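Local coordinates for uncharacterized protein (Chaetomium thermophilum, PDB 3LPZ), which probably takes part in tail-anchored protein biogenesis as Get4, an alpha-solenoid protein of the Get pathway that binds Get5, at residues Q63-S68 against G75-L80. Sequence-based numbering, arbitrary orientation. Where two conformers were deposited one is given.
Sequences QTLLRS and GDLAVL
Leu65 and Leu77 meet through one methyl each, Leu65 CD1 lying 3.6 Å from Leu77 CD2; the two side chains cross at about a right angle, and this single methyl pair is the whole of their close approach, no other atoms of the two coming within 4.2 Å. In Leu65, chi1 (-78°) sets CG anti to the carbonyl carbon, and chi2 (156°) then turns CD1 toward Leu77. Next to this pair, Leu66 CD2 rests 3.8 Å from the backbone N of Gly75. The methyl thus packs against main chain, and here the backbones come nearest, 7.1 Å between the CA atoms of Leu66 and Gly75. These residues join helices 51-67 and 71-88, consecutive antiparallel helices of the alpha-solenoid of Get4. No hydrogen bond crosses between the segments; the side-chain contact of the leucine pair is apolar, and the touching residues are buried. Leu77 also packs on Thr38 and Arg39 of helix 28-47, and Leu65 on Ala35, so the preceding helix closes over the leucine pair. At the bend between the two helices, where Ser68 is the first residue to leave helical geometry, Thr64 O accepts from both Ser68 N and Ser68 OG, at 3.0 and 2.9 Å, the two donors arriving from opposite faces of the carbonyl plane.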
loop_
_atom_site.group_PDB
_atom_site.type_symbol
_atom_site.label_atom_id
_atom_site.label_comp_id
_atom_site.label_asym_id
_atom_site.label_seq_id
_atom_site.Cartn_x
_atom_site.Cartn_y
_atom_site.Cartn_z
ATOM N N GLN A 63 5.236 -24.790 4.482
ATOM C CA GLN A 63 5.771 -24.623 3.133
ATOM C C GLN A 63 5.685 -25.928 2.322
ATOM O O GLN A 63 5.315 -25.906 1.119
ATOM C CB GLN A 63 7.190 -24.041 3.159
ATOM C CG GLN A 63 7.193 -22.640 3.793
ATOM C CD GLN A 63 8.564 -22.038 3.955
ATOM O OE1 GLN A 63 9.538 -22.588 3.469
ATOM N NE2 GLN A 63 8.648 -20.890 4.644
ATOM N N THR A 64 5.994 -27.058 2.959
ATOM C CA THR A 64 5.848 -28.346 2.251
ATOM C C THR A 64 4.414 -28.616 1.792
ATOM O O THR A 64 4.178 -29.094 0.658
ATOM C CB THR A 64 6.362 -29.539 3.085
ATOM O OG1 THR A 64 7.745 -29.339 3.379
ATOM C CG2 THR A 64 6.210 -30.851 2.297
ATOM N N LEU A 65 3.451 -28.330 2.672
ATOM C CA LEU A 65 2.046 -28.538 2.331
ATOM C C LEU A 65 1.651 -27.627 1.183
ATOM O O LEU A 65 1.001 -28.062 0.236
ATOM C CB LEU A 65 1.150 -28.268 3.530
ATOM C CG LEU A 65 1.109 -29.391 4.568
ATOM C CD1 LEU A 65 0.724 -28.863 5.940
ATOM C CD2 LEU A 65 0.159 -30.503 4.118
ATOM N N LEU A 66 2.051 -26.359 1.277
ATOM C CA LEU A 66 1.772 -25.390 0.205
ATOM C C LEU A 66 2.391 -25.803 -1.137
ATOM O O LEU A 66 1.750 -25.648 -2.167
ATOM C CB LEU A 66 2.192 -23.950 0.597
ATOM C CG LEU A 66 1.406 -23.347 1.771
ATOM C CD1 LEU A 66 2.082 -22.056 2.337
ATOM C CD2 LEU A 66 -0.036 -23.056 1.349
ATOM N N ARG A 67 3.621 -26.314 -1.119
ATOM C CA ARG A 67 4.269 -26.839 -2.344
ATOM C C ARG A 67 3.568 -28.075 -2.892
ATOM O O ARG A 67 3.637 -28.332 -4.078
ATOM C CB ARG A 67 5.722 -27.236 -2.095
ATOM C CG ARG A 67 6.673 -26.095 -2.100
ATOM C CD ARG A 67 8.096 -26.566 -1.921
ATOM N NE ARG A 67 8.896 -25.463 -1.403
ATOM C CZ ARG A 67 9.455 -24.504 -2.151
ATOM N NH1 ARG A 67 9.333 -24.498 -3.476
ATOM N NH2 ARG A 67 10.149 -23.543 -1.569
ATOM N N SER A 68 2.926 -28.853 -2.026
ATOM C CA SER A 68 2.242 -30.069 -2.459
ATOM C C SER A 68 0.787 -29.820 -2.808
ATOM O O SER A 68 -0.009 -30.741 -2.776
ATOM C CB SER A 68 2.291 -31.136 -1.369
ATOM O OG SER A 68 3.618 -31.408 -0.960
ATOM N N GLY A 75 -2.031 -23.450 4.544
ATOM C CA GLY A 75 -2.379 -22.070 4.938
ATOM C C GLY A 75 -2.756 -21.987 6.410
ATOM O O GLY A 75 -2.421 -21.030 7.102
ATOM N N ASP A 76 -3.493 -22.985 6.887
ATOM C CA ASP A 76 -3.860 -23.031 8.295
ATOM C C ASP A 76 -2.586 -23.105 9.163
ATOM O O ASP A 76 -2.471 -22.420 10.186
ATOM C CB ASP A 76 -4.775 -24.224 8.561
ATOM C CG ASP A 76 -6.214 -23.968 8.139
ATOM O OD1 ASP A 76 -6.564 -22.827 7.759
ATOM O OD2 ASP A 76 -7.015 -24.920 8.189
ATOM N N LEU A 77 -1.610 -23.906 8.739
ATOM C CA LEU A 77 -0.334 -23.946 9.476
ATOM C C LEU A 77 0.421 -22.614 9.414
ATOM O O LEU A 77 1.079 -22.225 10.388
ATOM C CB LEU A 77 0.567 -25.080 8.978
ATOM C CG LEU A 77 0.660 -26.308 9.869
ATOM C CD1 LEU A 77 -0.663 -26.673 10.532
ATOM C CD2 LEU A 77 1.280 -27.453 9.160
ATOM N N ALA A 78 0.334 -21.936 8.266
ATOM C CA ALA A 78 0.981 -20.622 8.118
ATOM C C ALA A 78 0.333 -19.606 9.060
ATOM O O ALA A 78 1.017 -18.780 9.651
ATOM C CB ALA A 78 0.931 -20.131 6.644
ATOM N N VAL A 79 -0.991 -19.661 9.196
ATOM C CA VAL A 79 -1.694 -18.793 10.173
ATOM C C VAL A 79 -1.270 -19.136 11.609
ATOM O O VAL A 79 -1.051 -18.226 12.445
ATOM C CB VAL A 79 -3.264 -18.866 9.985
ATOM C CG1 VAL A 79 -4.024 -18.120 11.096
ATOM C CG2 VAL A 79 -3.654 -18.284 8.604
ATOM N N LEU A 80 -1.127 -20.436 11.903
ATOM C CA LEU A 80 -0.693 -20.879 13.236
ATOM C C LEU A 80 0.724 -20.360 13.528
ATOM O O LEU A 80 1.058 -20.029 14.652
ATOM C CB LEU A 80 -0.731 -22.414 13.320
ATOM C CG LEU A 80 -0.501 -23.073 14.681
ATOM C CD1 LEU A 80 -1.420 -22.462 15.746
ATOM C CD2 LEU A 80 -0.679 -24.610 14.592
#